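Local structure of uncharacterized protein BAD_0989 (Bifidobacterium adolescentis ATCC 15703, 3CYM) at residues P25-Y30 and A80-N85; S49-G54 and E301-I306; I224-R229 and V267-P272; S283-V288 and I310-W315. The protein is of unknown function but is probably a ribonuclease D-like 3'-5' exonuclease with HRDC-type helical domains that may bind nucleic acid. All coordinates share one frame; numbering follows the deposited sequence. Where two conformers were deposited one is given.

Contact 1: residues P25-Y30 and A80-N85; sequences PAFRDY and AGADWN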
loop_
_atom_site.group_PDB
_atom_site.type_symbol
_atom_site.label_atom_id
_atom_site.label_comp_id
_atom_site.label_asym_id
_atom_site.label_seq_id
_atom_site.Cartn_x
_atom_site.Cartn_y
_atom_site.Cartn_z
ATOM N N PRO A 25 -23.147 7.576 -20.284
ATOM C CA PRO A 25 -22.788 7.508 -21.713
ATOM C C PRO A 25 -21.284 7.580 -22.000
ATOM O O PRO A 25 -20.808 6.892 -22.897
ATOM C CB PRO A 25 -23.496 8.728 -22.318
ATOM C CG PRO A 25 -24.595 9.030 -21.381
ATOM C CD PRO A 25 -24.025 8.737 -20.027
ATOM N N ALA A 26 -20.549 8.379 -21.229
ATOM C CA ALA A 26 -19.102 8.523 -21.432
ATOM C C ALA A 26 -18.338 7.263 -21.026
ATOM O O ALA A 26 -17.297 6.952 -21.608
ATOM C CB ALA A 26 -18.571 9.735 -20.691
ATOM N N PHE A 27 -18.876 6.552 -20.033
ATOM C CA PHE A 27 -18.373 5.245 -19.603
ATOM C C PHE A 27 -18.589 4.143 -20.651
ATOM O O PHE A 27 -17.666 3.371 -20.942
ATOM C CB PHE A 27 -19.019 4.847 -18.267
ATOM C CG PHE A 27 -18.610 3.485 -17.774
ATOM C CD1 PHE A 27 -17.402 3.310 -17.103
ATOM C CD2 PHE A 27 -19.439 2.375 -17.975
ATOM C CE1 PHE A 27 -17.016 2.055 -16.649
ATOM C CE2 PHE A 27 -19.058 1.110 -17.532
ATOM C CZ PHE A 27 -17.844 0.947 -16.861
ATOM N N ARG A 28 -19.808 4.062 -21.198
ATOM C CA ARG A 28 -20.130 3.087 -22.238
ATOM C C ARG A 28 -19.323 3.367 -23.504
ATOM O O ARG A 28 -19.011 2.446 -24.251
ATOM C CB ARG A 28 -21.627 3.074 -22.586
ATOM C CG ARG A 28 -22.608 2.987 -21.412
ATOM C CD ARG A 28 -22.742 1.593 -20.793
ATOM N NE ARG A 28 -23.853 0.812 -21.352
ATOM C CZ ARG A 28 -23.715 -0.296 -22.087
ATOM N NH1 ARG A 28 -22.509 -0.776 -22.373
ATOM N NH2 ARG A 28 -24.792 -0.930 -22.544
ATOM N N ASP A 29 -18.994 4.636 -23.739
ATOM C CA ASP A 29 -18.185 5.020 -24.896
ATOM C C ASP A 29 -16.734 4.573 -24.754
ATOM O O ASP A 29 -16.149 4.040 -25.704
ATOM C CB ASP A 29 -18.236 6.535 -25.147
ATOM C CG ASP A 29 -17.397 6.956 -26.355
ATOM O OD1 ASP A 29 -17.546 6.341 -27.437
ATOM O OD2 ASP A 29 -16.585 7.898 -26.226
ATOM N N TYR A 30 -16.157 4.797 -23.575
ATOM C CA TYR A 30 -14.776 4.394 -23.315
ATOM C C TYR A 30 -14.618 2.883 -23.325
ATOM O O TYR A 30 -13.643 2.382 -23.857
ATOM C CB TYR A 30 -14.235 4.984 -22.005
ATOM C CG TYR A 30 -12.737 4.812 -21.864
ATOM C CD1 TYR A 30 -11.862 5.466 -22.723
ATOM C CD2 TYR A 30 -12.193 3.986 -20.876
ATOM C CE1 TYR A 30 -10.483 5.315 -22.605
ATOM C CE2 TYR A 30 -10.810 3.834 -20.753
ATOM C CZ TYR A 30 -9.966 4.496 -21.624
ATOM O OH TYR A 30 -8.604 4.343 -21.524
ATOM N N ALA A 80 -24.232 7.015 -11.306
ATOM C CA ALA A 80 -24.798 6.932 -12.652
ATOM C C ALA A 80 -25.240 5.507 -12.993
ATOM O O ALA A 80 -25.894 5.284 -14.020
ATOM C CB ALA A 80 -23.809 7.451 -13.691
ATOM N N GLY A 81 -24.882 4.553 -12.132
ATOM C CA GLY A 81 -25.247 3.153 -12.317
ATOM C C GLY A 81 -24.449 2.468 -13.411
ATOM O O GLY A 81 -24.990 1.660 -14.173
ATOM N N ALA A 82 -23.165 2.808 -13.501
ATOM C CA ALA A 82 -22.249 2.123 -14.403
ATOM C C ALA A 82 -21.996 0.708 -13.890
ATOM O O ALA A 82 -21.918 0.472 -12.683
ATOM C CB ALA A 82 -20.943 2.892 -14.543
ATOM N N ASP A 83 -21.902 -0.226 -14.826
ATOM C CA ASP A 83 -21.629 -1.618 -14.535
ATOM C C ASP A 83 -20.153 -1.845 -14.868
ATOM O O ASP A 83 -19.745 -1.706 -16.018
ATOM C CB ASP A 83 -22.547 -2.479 -15.418
ATOM C CG ASP A 83 -22.529 -3.960 -15.059
ATOM O OD1 ASP A 83 -23.240 -4.723 -15.750
ATOM O OD2 ASP A 83 -21.828 -4.369 -14.113
ATOM N N TRP A 84 -19.351 -2.172 -13.859
ATOM C CA TRP A 84 -17.923 -2.412 -14.063
ATOM C C TRP A 84 -17.642 -3.730 -14.792
ATOM O O TRP A 84 -16.508 -3.984 -15.208
ATOM C CB TRP A 84 -17.130 -2.310 -12.744
ATOM C CG TRP A 84 -16.767 -0.885 -12.379
ATOM C CD1 TRP A 84 -17.327 -0.122 -11.390
ATOM C CD2 TRP A 84 -15.785 -0.052 -13.019
ATOM N NE1 TRP A 84 -16.751 1.127 -11.370
ATOM C CE2 TRP A 84 -15.802 1.199 -12.358
ATOM C CE3 TRP A 84 -14.887 -0.244 -14.083
ATOM C CZ2 TRP A 84 -14.953 2.258 -12.726
ATOM C CZ3 TRP A 84 -14.047 0.810 -14.451
ATOM C CH2 TRP A 84 -14.088 2.046 -13.769
ATOM N N ASN A 85 -18.688 -4.548 -14.946
ATOM C CA ASN A 85 -18.590 -5.801 -15.689
ATOM C C ASN A 85 -18.519 -5.545 -17.197
ATOM O O ASN A 85 -18.012 -6.375 -17.947
ATOM C CB ASN A 85 -19.753 -6.743 -15.344
ATOM C CG ASN A 85 -19.550 -7.490 -14.020
ATOM O OD1 ASN A 85 -19.775 -8.699 -13.947
ATOM N ND2 ASN A 85 -19.141 -6.775 -12.971
#

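Contact 2: residues S49-G54 and E301-I306; sequences SGFRYG and ERYAPI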
loop_
_atom_site.group_PDB
_atom_site.type_symbol
_atom_site.label_atom_id
_atom_site.label_comp_id
_atom_site.label_asym_id
_atom_site.label_seq_id
_atom_site.Cartn_x
_atom_site.Cartn_y
_atom_site.Cartn_z
ATOM N N SER A 49 -5.796 9.472 0.546
ATOM C CA SER A 49 -5.145 9.060 1.791
ATOM C C SER A 49 -4.697 10.275 2.589
ATOM O O SER A 49 -4.212 11.252 2.015
ATOM C CB SER A 49 -3.934 8.172 1.494
ATOM O OG SER A 49 -2.942 8.890 0.779
ATOM N N GLY A 50 -4.861 10.214 3.906
ATOM C CA GLY A 50 -4.559 11.353 4.761
ATOM C C GLY A 50 -5.762 12.268 4.911
ATOM O O GLY A 50 -5.850 13.018 5.886
ATOM N N PHE A 51 -6.697 12.186 3.958
ATOM C CA PHE A 51 -7.903 13.024 3.944
ATOM C C PHE A 51 -9.183 12.248 4.251
ATOM O O PHE A 51 -9.842 12.494 5.269
ATOM C CB PHE A 51 -8.040 13.750 2.604
ATOM C CG PHE A 51 -6.914 14.692 2.306
ATOM C CD1 PHE A 51 -6.974 16.018 2.728
ATOM C CD2 PHE A 51 -5.796 14.258 1.590
ATOM C CE1 PHE A 51 -5.934 16.900 2.456
ATOM C CE2 PHE A 51 -4.749 15.131 1.311
ATOM C CZ PHE A 51 -4.814 16.458 1.746
ATOM N N ARG A 52 -9.544 11.329 3.361
ATOM C CA ARG A 52 -10.712 10.463 3.555
ATOM C C ARG A 52 -10.361 9.279 4.454
ATOM O O ARG A 52 -9.211 9.148 4.881
ATOM C CB ARG A 52 -11.263 9.977 2.206
ATOM C CG ARG A 52 -11.866 11.079 1.332
ATOM C CD ARG A 52 -12.905 11.872 2.091
ATOM N NE ARG A 52 -13.363 13.043 1.357
ATOM C CZ ARG A 52 -14.566 13.164 0.807
ATOM N NH1 ARG A 52 -14.883 14.271 0.153
ATOM N NH2 ARG A 52 -15.454 12.184 0.907
ATOM N N TYR A 53 -11.345 8.418 4.724
ATOM C CA TYR A 53 -11.181 7.320 5.675
ATOM C C TYR A 53 -10.074 6.320 5.337
ATOM O O TYR A 53 -9.050 6.268 6.026
ATOM C CB TYR A 53 -12.505 6.583 5.918
ATOM C CG TYR A 53 -12.359 5.354 6.797
ATOM C CD1 TYR A 53 -12.029 5.472 8.148
ATOM C CD2 TYR A 53 -12.537 4.069 6.274
ATOM C CE1 TYR A 53 -11.894 4.355 8.955
ATOM C CE2 TYR A 53 -12.395 2.943 7.073
ATOM C CZ TYR A 53 -12.079 3.094 8.412
ATOM O OH TYR A 53 -11.943 1.985 9.211
ATOM N N GLY A 54 -10.275 5.536 4.283
ATOM C CA GLY A 54 -9.367 4.437 3.978
ATOM C C GLY A 54 -8.717 4.557 2.618
ATOM O O GLY A 54 -8.146 5.595 2.275
ATOM N N GLU A 301 -8.228 21.966 5.907
ATOM C CA GLU A 301 -9.220 22.848 6.547
ATOM C C GLU A 301 -10.651 22.698 6.024
ATOM O O GLU A 301 -11.611 23.092 6.700
ATOM C CB GLU A 301 -8.781 24.318 6.473
ATOM C CG GLU A 301 -7.809 24.751 7.562
ATOM C CD GLU A 301 -8.334 24.474 8.953
ATOM O OE1 GLU A 301 -7.579 23.895 9.753
ATOM O OE2 GLU A 301 -9.499 24.829 9.247
ATOM N N ARG A 302 -10.772 22.128 4.822
ATOM C CA ARG A 302 -12.060 21.773 4.218
ATOM C C ARG A 302 -12.836 20.767 5.058
ATOM O O ARG A 302 -14.062 20.689 4.972
ATOM C CB ARG A 302 -11.840 21.178 2.826
ATOM C CG ARG A 302 -11.667 22.204 1.727
ATOM C CD ARG A 302 -10.847 21.672 0.562
ATOM N NE ARG A 302 -11.490 20.578 -0.170
ATOM C CZ ARG A 302 -11.110 19.301 -0.110
ATOM N NH1 ARG A 302 -10.094 18.934 0.673
ATOM N NH2 ARG A 302 -11.750 18.384 -0.832
ATOM N N TYR A 303 -12.111 19.986 5.856
ATOM C CA TYR A 303 -12.705 18.940 6.684
ATOM C C TYR A 303 -13.134 19.421 8.062
ATOM O O TYR A 303 -13.672 18.635 8.849
ATOM C CB TYR A 303 -11.754 17.743 6.789
ATOM C CG TYR A 303 -11.646 16.992 5.479
ATOM C CD1 TYR A 303 -12.477 15.909 5.213
ATOM C CD2 TYR A 303 -10.744 17.392 4.488
ATOM C CE1 TYR A 303 -12.406 15.230 4.009
ATOM C CE2 TYR A 303 -10.658 16.714 3.281
ATOM C CZ TYR A 303 -11.496 15.636 3.049
ATOM O OH TYR A 303 -11.425 14.947 1.863
ATOM N N ALA A 304 -12.912 20.710 8.334
ATOM C CA ALA A 304 -13.309 21.336 9.605
ATOM C C ALA A 304 -14.780 21.149 10.006
ATOM O O ALA A 304 -15.032 20.815 11.163
ATOM C CB ALA A 304 -12.906 22.806 9.660
ATOM N N PRO A 305 -15.752 21.345 9.069
ATOM C CA PRO A 305 -17.151 21.076 9.448
ATOM C C PRO A 305 -17.478 19.637 9.858
ATOM O O PRO A 305 -18.414 19.428 10.627
ATOM C CB PRO A 305 -17.932 21.453 8.185
ATOM C CG PRO A 305 -17.057 22.436 7.491
ATOM C CD PRO A 305 -15.688 21.871 7.689
ATOM N N ILE A 306 -16.722 18.665 9.351
ATOM C CA ILE A 306 -16.854 17.274 9.798
ATOM C C ILE A 306 -16.188 17.122 11.168
ATOM O O ILE A 306 -16.727 16.467 12.061
ATOM C CB ILE A 306 -16.288 16.244 8.759
ATOM C CG1 ILE A 306 -17.193 16.149 7.530
ATOM C CG2 ILE A 306 -16.206 14.841 9.348
ATOM C CD1 ILE A 306 -16.795 17.045 6.385
#

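Contact 3: residues I224-R229 and V267-P272; sequences ITEVMR and VAKRKP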
loop_
_atom_site.group_PDB
_atom_site.type_symbol
_atom_site.label_atom_id
_atom_site.label_comp_id
_atom_site.label_asym_id
_atom_site.label_seq_id
_atom_site.Cartn_x
_atom_site.Cartn_y
_atom_site.Cartn_z
ATOM N N ILE A 224 2.652 4.491 21.782
ATOM C CA ILE A 224 1.891 3.503 22.572
ATOM C C ILE A 224 2.767 2.820 23.621
ATOM O O ILE A 224 2.285 2.394 24.680
ATOM C CB ILE A 224 1.171 2.442 21.652
ATOM C CG1 ILE A 224 0.172 1.582 22.432
ATOM C CG2 ILE A 224 2.173 1.566 20.882
ATOM C CD1 ILE A 224 -0.860 2.375 23.150
ATOM N N THR A 225 4.063 2.765 23.319
ATOM C CA THR A 225 5.062 2.115 24.152
ATOM C C THR A 225 5.191 2.780 25.527
ATOM O O THR A 225 5.491 2.118 26.518
ATOM C CB THR A 225 6.430 2.007 23.406
ATOM O OG1 THR A 225 7.391 1.349 24.240
ATOM C CG2 THR A 225 6.951 3.369 22.988
ATOM N N GLU A 226 4.886 4.075 25.580
ATOM C CA GLU A 226 4.930 4.861 26.807
ATOM C C GLU A 226 3.811 4.502 27.787
ATOM O O GLU A 226 3.760 5.035 28.895
ATOM C CB GLU A 226 4.829 6.347 26.459
ATOM C CG GLU A 226 5.899 6.874 25.504
ATOM C CD GLU A 226 5.665 8.323 25.111
ATOM O OE1 GLU A 226 4.760 8.967 25.688
ATOM O OE2 GLU A 226 6.386 8.825 24.221
ATOM N N VAL A 227 2.938 3.585 27.373
ATOM C CA VAL A 227 1.688 3.281 28.067
ATOM C C VAL A 227 1.497 1.755 28.209
ATOM O O VAL A 227 0.594 1.287 28.909
ATOM C CB VAL A 227 0.496 4.053 27.355
ATOM C CG1 VAL A 227 -0.681 3.175 26.974
ATOM C CG2 VAL A 227 0.066 5.275 28.157
ATOM N N MET A 228 2.401 0.992 27.590
ATOM C CA MET A 228 2.340 -0.484 27.556
ATOM C C MET A 228 2.459 -1.234 28.891
ATOM O O MET A 228 2.032 -2.380 28.988
ATOM C CB MET A 228 3.359 -1.034 26.557
ATOM C CG MET A 228 2.753 -1.434 25.219
ATOM S SD MET A 228 3.952 -1.450 23.868
ATOM C CE MET A 228 5.184 -2.619 24.459
ATOM N N ARG A 229 3.019 -0.595 29.913
ATOM C CA ARG A 229 3.057 -1.171 31.264
ATOM C C ARG A 229 1.694 -1.105 31.960
ATOM O O ARG A 229 1.433 -1.838 32.914
ATOM C CB ARG A 229 4.114 -0.453 32.114
ATOM C CG ARG A 229 3.830 1.044 32.362
ATOM C CD ARG A 229 5.066 1.886 32.102
ATOM N NE ARG A 229 5.434 1.862 30.687
ATOM C CZ ARG A 229 6.679 1.738 30.231
ATOM N NH1 ARG A 229 6.902 1.722 28.924
ATOM N NH2 ARG A 229 7.701 1.613 31.073
ATOM N N VAL A 267 -4.734 11.095 27.456
ATOM C CA VAL A 267 -5.876 10.775 28.320
ATOM C C VAL A 267 -5.779 9.365 28.912
ATOM O O VAL A 267 -6.364 9.085 29.958
ATOM C CB VAL A 267 -7.254 11.013 27.627
ATOM C CG1 VAL A 267 -7.432 12.464 27.276
ATOM C CG2 VAL A 267 -7.375 10.205 26.397
ATOM N N ALA A 268 -5.019 8.490 28.256
ATOM C CA ALA A 268 -4.778 7.145 28.776
ATOM C C ALA A 268 -3.821 7.198 29.958
ATOM O O ALA A 268 -3.956 6.426 30.903
ATOM C CB ALA A 268 -4.247 6.231 27.687
ATOM N N LYS A 269 -2.864 8.124 29.894
ATOM C CA LYS A 269 -1.965 8.421 31.007
ATOM C C LYS A 269 -2.724 9.054 32.170
ATOM O O LYS A 269 -2.669 8.567 33.295
ATOM C CB LYS A 269 -0.872 9.383 30.547
ATOM C CG LYS A 269 0.303 8.740 29.840
ATOM C CD LYS A 269 1.128 9.845 29.198
ATOM C CE LYS A 269 2.562 9.424 28.950
ATOM N NZ LYS A 269 2.610 8.284 28.002
ATOM N N ARG A 270 -3.468 10.115 31.870
ATOM C CA ARG A 270 -4.077 10.954 32.893
ATOM C C ARG A 270 -5.352 10.385 33.503
ATOM O O ARG A 270 -5.662 10.678 34.657
ATOM C CB ARG A 270 -4.358 12.342 32.330
ATOM C CG ARG A 270 -3.129 13.192 32.117
ATOM C CD ARG A 270 -3.378 14.548 32.747
ATOM N NE ARG A 270 -2.881 15.652 31.939
ATOM C CZ ARG A 270 -3.283 16.912 32.071
ATOM N NH1 ARG A 270 -4.200 17.238 32.970
ATOM N NH2 ARG A 270 -2.771 17.850 31.291
ATOM N N LYS A 271 -6.081 9.586 32.720
ATOM C CA LYS A 271 -7.373 8.999 33.122
ATOM C C LYS A 271 -8.358 9.986 33.794
ATOM O O LYS A 271 -8.602 9.887 35.002
ATOM C CB LYS A 271 -7.157 7.772 34.017
ATOM C CG LYS A 271 -6.041 6.845 33.558
ATOM C CD LYS A 271 -5.949 5.628 34.448
ATOM C CE LYS A 271 -5.040 4.579 33.849
ATOM N NZ LYS A 271 -3.692 5.132 33.597
ATOM N N PRO A 272 -8.922 10.936 33.016
ATOM C CA PRO A 272 -9.932 11.837 33.572
ATOM C C PRO A 272 -11.203 11.091 34.015
ATOM O O PRO A 272 -11.779 10.327 33.244
ATOM C CB PRO A 272 -10.229 12.789 32.407
ATOM C CG PRO A 272 -9.863 12.016 31.177
ATOM C CD PRO A 272 -8.673 11.207 31.586
#

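Contact 4: residues S283-V288 and I310-W315; sequences SINERV and IKPSMW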
loop_
_atom_site.group_PDB
_atom_site.type_symbol
_atom_site.label_atom_id
_atom_site.label_comp_id
_atom_site.label_asym_id
_atom_site.label_seq_id
_atom_site.Cartn_x
_atom_site.Cartn_y
_atom_site.Cartn_z
ATOM N N SER A 283 -5.820 19.299 24.435
ATOM C CA SER A 283 -5.736 18.652 23.126
ATOM C C SER A 283 -6.998 17.905 22.685
ATOM O O SER A 283 -7.389 17.985 21.517
ATOM C CB SER A 283 -4.516 17.730 23.072
ATOM O OG SER A 283 -4.681 16.611 23.923
ATOM N N ILE A 284 -7.636 17.206 23.625
ATOM C CA ILE A 284 -8.868 16.449 23.360
ATOM C C ILE A 284 -10.139 17.333 23.359
ATOM O O ILE A 284 -11.203 16.903 22.924
ATOM C CB ILE A 284 -8.978 15.200 24.308
ATOM C CG1 ILE A 284 -10.032 14.199 23.797
ATOM C CG2 ILE A 284 -9.198 15.627 25.767
ATOM C CD1 ILE A 284 -9.898 12.786 24.337
ATOM N N ASN A 285 -10.008 18.581 23.805
ATOM C CA ASN A 285 -11.118 19.541 23.748
ATOM C C ASN A 285 -11.055 20.501 22.558
ATOM O O ASN A 285 -11.952 21.323 22.361
ATOM C CB ASN A 285 -11.231 20.337 25.056
ATOM C CG ASN A 285 -11.765 19.505 26.198
ATOM O OD1 ASN A 285 -12.951 19.555 26.513
ATOM N ND2 ASN A 285 -10.896 18.715 26.809
ATOM N N GLU A 286 -9.987 20.403 21.776
ATOM C CA GLU A 286 -9.854 21.239 20.587
ATOM C C GLU A 286 -9.773 20.413 19.320
ATOM O O GLU A 286 -9.319 19.265 19.338
ATOM C CB GLU A 286 -8.643 22.167 20.696
ATOM C CG GLU A 286 -8.954 23.492 21.369
ATOM C CD GLU A 286 -7.747 24.098 22.055
ATOM O OE1 GLU A 286 -6.609 23.875 21.582
ATOM O OE2 GLU A 286 -7.939 24.800 23.073
ATOM N N ARG A 287 -10.216 21.028 18.228
ATOM C CA ARG A 287 -10.156 20.459 16.889
ATOM C C ARG A 287 -8.712 20.230 16.458
ATOM O O ARG A 287 -7.842 21.066 16.715
ATOM C CB ARG A 287 -10.864 21.409 15.914
ATOM C CG ARG A 287 -10.872 20.953 14.477
ATOM C CD ARG A 287 -11.836 21.766 13.640
ATOM N NE ARG A 287 -11.392 23.128 13.337
ATOM C CZ ARG A 287 -10.558 23.462 12.353
ATOM N NH1 ARG A 287 -10.008 22.531 11.584
ATOM N NH2 ARG A 287 -10.257 24.739 12.147
ATOM N N VAL A 288 -8.465 19.084 15.828
ATOM C CA VAL A 288 -7.162 18.749 15.257
ATOM C C VAL A 288 -6.836 19.725 14.124
ATOM O O VAL A 288 -7.662 19.947 13.230
ATOM C CB VAL A 288 -7.141 17.268 14.750
ATOM C CG1 VAL A 288 -5.899 16.966 13.915
ATOM C CG2 VAL A 288 -7.251 16.297 15.919
ATOM N N ILE A 310 -18.025 16.129 15.499
ATOM C CA ILE A 310 -17.676 15.242 16.594
ATOM C C ILE A 310 -17.193 16.090 17.771
ATOM O O ILE A 310 -16.232 16.849 17.653
ATOM C CB ILE A 310 -16.671 14.168 16.118
ATOM C CG1 ILE A 310 -17.422 13.132 15.287
ATOM C CG2 ILE A 310 -16.025 13.464 17.280
ATOM C CD1 ILE A 310 -16.908 12.976 13.895
ATOM N N LYS A 311 -17.908 15.978 18.888
ATOM C CA LYS A 311 -17.683 16.808 20.067
ATOM C C LYS A 311 -16.794 16.092 21.078
ATOM O O LYS A 311 -16.782 14.854 21.113
ATOM C CB LYS A 311 -19.022 17.160 20.732
ATOM C CG LYS A 311 -20.053 17.790 19.814
ATOM C CD LYS A 311 -19.617 19.132 19.262
ATOM C CE LYS A 311 -20.714 19.735 18.400
ATOM N NZ LYS A 311 -20.238 20.947 17.687
ATOM N N PRO A 312 -16.033 16.863 21.890
ATOM C CA PRO A 312 -15.283 16.346 23.034
ATOM C C PRO A 312 -16.056 15.380 23.936
ATOM O O PRO A 312 -15.488 14.367 24.359
ATOM C CB PRO A 312 -14.923 17.617 23.799
ATOM C CG PRO A 312 -14.727 18.605 22.735
ATOM C CD PRO A 312 -15.780 18.308 21.712
ATOM N N SER A 313 -17.336 15.681 24.188
ATOM C CA SER A 313 -18.194 14.867 25.052
ATOM C C SER A 313 -18.265 13.408 24.621
ATOM O O SER A 313 -18.452 12.525 25.454
ATOM C CB SER A 313 -19.615 15.439 25.102
ATOM O OG SER A 313 -19.648 16.700 25.744
ATOM N N MET A 314 -18.133 13.165 23.315
ATOM C CA MET A 314 -18.185 11.809 22.757
ATOM C C MET A 314 -16.971 10.986 23.167
ATOM O O MET A 314 -17.075 9.777 23.353
ATOM C CB MET A 314 -18.284 11.836 21.226
ATOM C CG MET A 314 -19.478 12.616 20.672
ATOM S SD MET A 314 -19.423 12.750 18.871
ATOM C CE MET A 314 -20.745 13.916 18.567
ATOM N N TRP A 315 -15.817 11.639 23.290
ATOM C CA TRP A 315 -14.619 10.962 23.763
ATOM C C TRP A 315 -14.675 10.771 25.270
ATOM O O TRP A 315 -14.235 9.748 25.768
ATOM C CB TRP A 315 -13.353 11.711 23.355
ATOM C CG TRP A 315 -13.305 12.070 21.893
ATOM C CD1 TRP A 315 -13.265 13.322 21.367
ATOM C CD2 TRP A 315 -13.301 11.166 20.776
ATOM N NE1 TRP A 315 -13.233 13.264 19.995
ATOM C CE2 TRP A 315 -13.254 11.953 19.605
ATOM C CE3 TRP A 315 -13.328 9.768 20.651
ATOM C CZ2 TRP A 315 -13.228 11.391 18.323
ATOM C CZ3 TRP A 315 -13.307 9.211 19.376
ATOM C CH2 TRP A 315 -13.262 10.024 18.230
HETATM O O HOH W 1 -11.939 16.326 20.000
#

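Contact 1: residues P25-Y30 and A80-N85
Helix 24-35 runs past the turn that links helices 74-79 and 84-91, with F27 and A82 the nearest residues across, their CA atoms 7.2 Å apart. Both segments belong to the RNase H-like exonuclease domain, and the contact packs a helix-to-helix connection against another helix on the mixed sheet. The F27 ring is carried out of its helix into this connection by a chi1 of 177°, which sets CG opposite the backbone N. A82 CB sits over one face of the ring, displaced toward its rim, 3.9 Å from the F27 ring centroid in a CH-pi contact. At the ring edge the F27 CE1 corner points onto the face of the W84 six-membered ring, a T-shaped pair with planes 79° apart and F27 CE1 3.9 Å from W84 CZ3. The D83 carbonyl also lies along the F27 edge, D83 O being 3.3 Å from F27 CE2. Cutting F27 back to an alanine is likely to open a gap between helix 24-35 and the turn, leaving A82 CB and the W84 face without their aromatic partner. Beyond the two segments, L77 and L72 also pack on F27, while W84 meets F87 edge-to-face. The turn is shaped by its own ends: G81, at positive phi, closes the preceding helix in a Schellman motif, and D83 N-caps the next one, N85 N lying 3.3 Å from D83 OD2, above the carboxylate plane.

Contact 2: residues S49-G54 and E301-I306
R52 and Y303 carry the polar part of this contact between a loop of the RNase H-like exonuclease domain and the turn that leads into helix 304-307. R52 NE donates to Y303 OH across 2.8 Å with an N-H...O angle of 153°, and the hydroxyl lies in the guanidinium plane. The two flat groups stand nearly perpendicular, at 81°, so the arginine meets the tyrosine at the hydroxyl end of the ring and does not stack on it. A bend at chi2 (-53°) brings the R52 chain round to that position, with R52 CD 3.4 Å from Y303 OH. The hydroxyl is shared further: its strongest partner is D155 OD2, which in the conformer given also pairs with R302 NH1, while R52 NH2 forms a salt bridge to D252.

The apolar part falls to F51. F51 CD1 is 3.8 Å from Y303 CE2, which lies near the plane of the phenylalanine ring at its edge, and F51 CB is 3.7 Å from Y303 OH. A phenylalanine in place of Y303 would probably keep the packing against F51 but leave R52 NE and D155 without the hydroxyl that joins them.

The loop 49-54 connects strands 40-47 and 57-65. Helix 296-301 lies beside it, F300 stacking on the F51 ring, and D252 and A254 follow helix 231-250, so sheet-domain and helical-domain elements meet here.

Contact 3: residues I224-R229 and V267-P272
E226 and K269 form the salt bridge that ties the 3-10 turn at 224-226 to helix 261-270. K269 NZ stands 3.2 Å from E226 OE1 and meets the anti lone pair, the one facing away from the other carboxylate oxygen. That second oxygen, OE2, is hydrogen-bonded to H223 ND1, so both carboxylate oxygens of E226 have partners. The K269 chain runs nearly straight until chi4, where a bend to 62° turns the amine toward the glutamate. Along the way K269 CG passes 3.9 Å from V227 CG2, and V227 CG2 also reaches A268 CB at 4.4 Å. The segment 267-272 lies in the all-helical HRDC domain, at the C-terminal end of helix 261-270, where K271 leaves the helix with positive phi. There K271 NZ doubles back to A268 O, 3.0 Å away and nearly in line with the C=O bond, while also forming a salt bridge with D230; this engages a carbonyl at the helix end. On the opposing segment R229 NH1 plays a comparable part, donating to T225 O at 2.8 Å with the carbonyl oxygen in the guanidinium plane. V227 N is bonded to I224 O within the 3-10 turn.

Contact 4: residues S283-V288 and I310-W315
The start of helix 312-323 packs, through P312 and W315, on I284 and N285 in the loop after helix 275-279 of the HRDC domain. The approach is close, with the CA atoms of N285 and P312 5.3 Å apart. The proline ring lies against the loop backbone: P312 CG is 3.9 Å from N285 CA, and P312 CB is equally far from I284 O. The N285 side chain crosses the proline at a slant, N285 OD1 lying 3.9 Å from P312 CB, while its amide nitrogen is engaged elsewhere, ND2 donating to the carbonyls of I281 and F278. These bonds link the N285 amide to the end of helix 275-279 (F278) and to the residues just after it (I281).

I284 supplies the apolar half. The I284 CG1 branch is anti to the backbone N (chi1 -164°), which carries I284 CD1 to 3.7 Å from W315 CB, while CG1 itself comes near W315 CD1. Within this helical bundle, the residues around the pair come from several elements: L259 touches both I284 and W315, F278 lies against I284 and P312, and L240 and R244 of helix 231-250 meet W315.

One water bridges the two segments. It donates to I284 O at 3.1 Å and accepts a weak bond from W315 NE1 at 3.3 Å, giving the indole N-H of the buried W315 and a loop carbonyl a common partner.

How the contacts relate
Contacts 2, 3 and 4 form a connected group, whereas contact 1 lies wholly within the exonuclease domain and touches none of the others; contact 2 joins a loop of that domain to the helical part. Contacts 2 and 4 have centres about 16 Å apart and touch directly: E301 OE2 forms a salt bridge with R287 NH2 at 3.0 Å. Contacts 3 and 4, about 18 Å between centres, meet where V267 CG1 packs on I284 CD1 at 3.9 Å. Contact 1 lies about 28 Å from contact 2 and 51 Å from contact 3, centre to centre. A sodium ion site is formed by D44, E46 and D172; the F51 side chain of contact 2 is about 14 Å from a bound sodium ion.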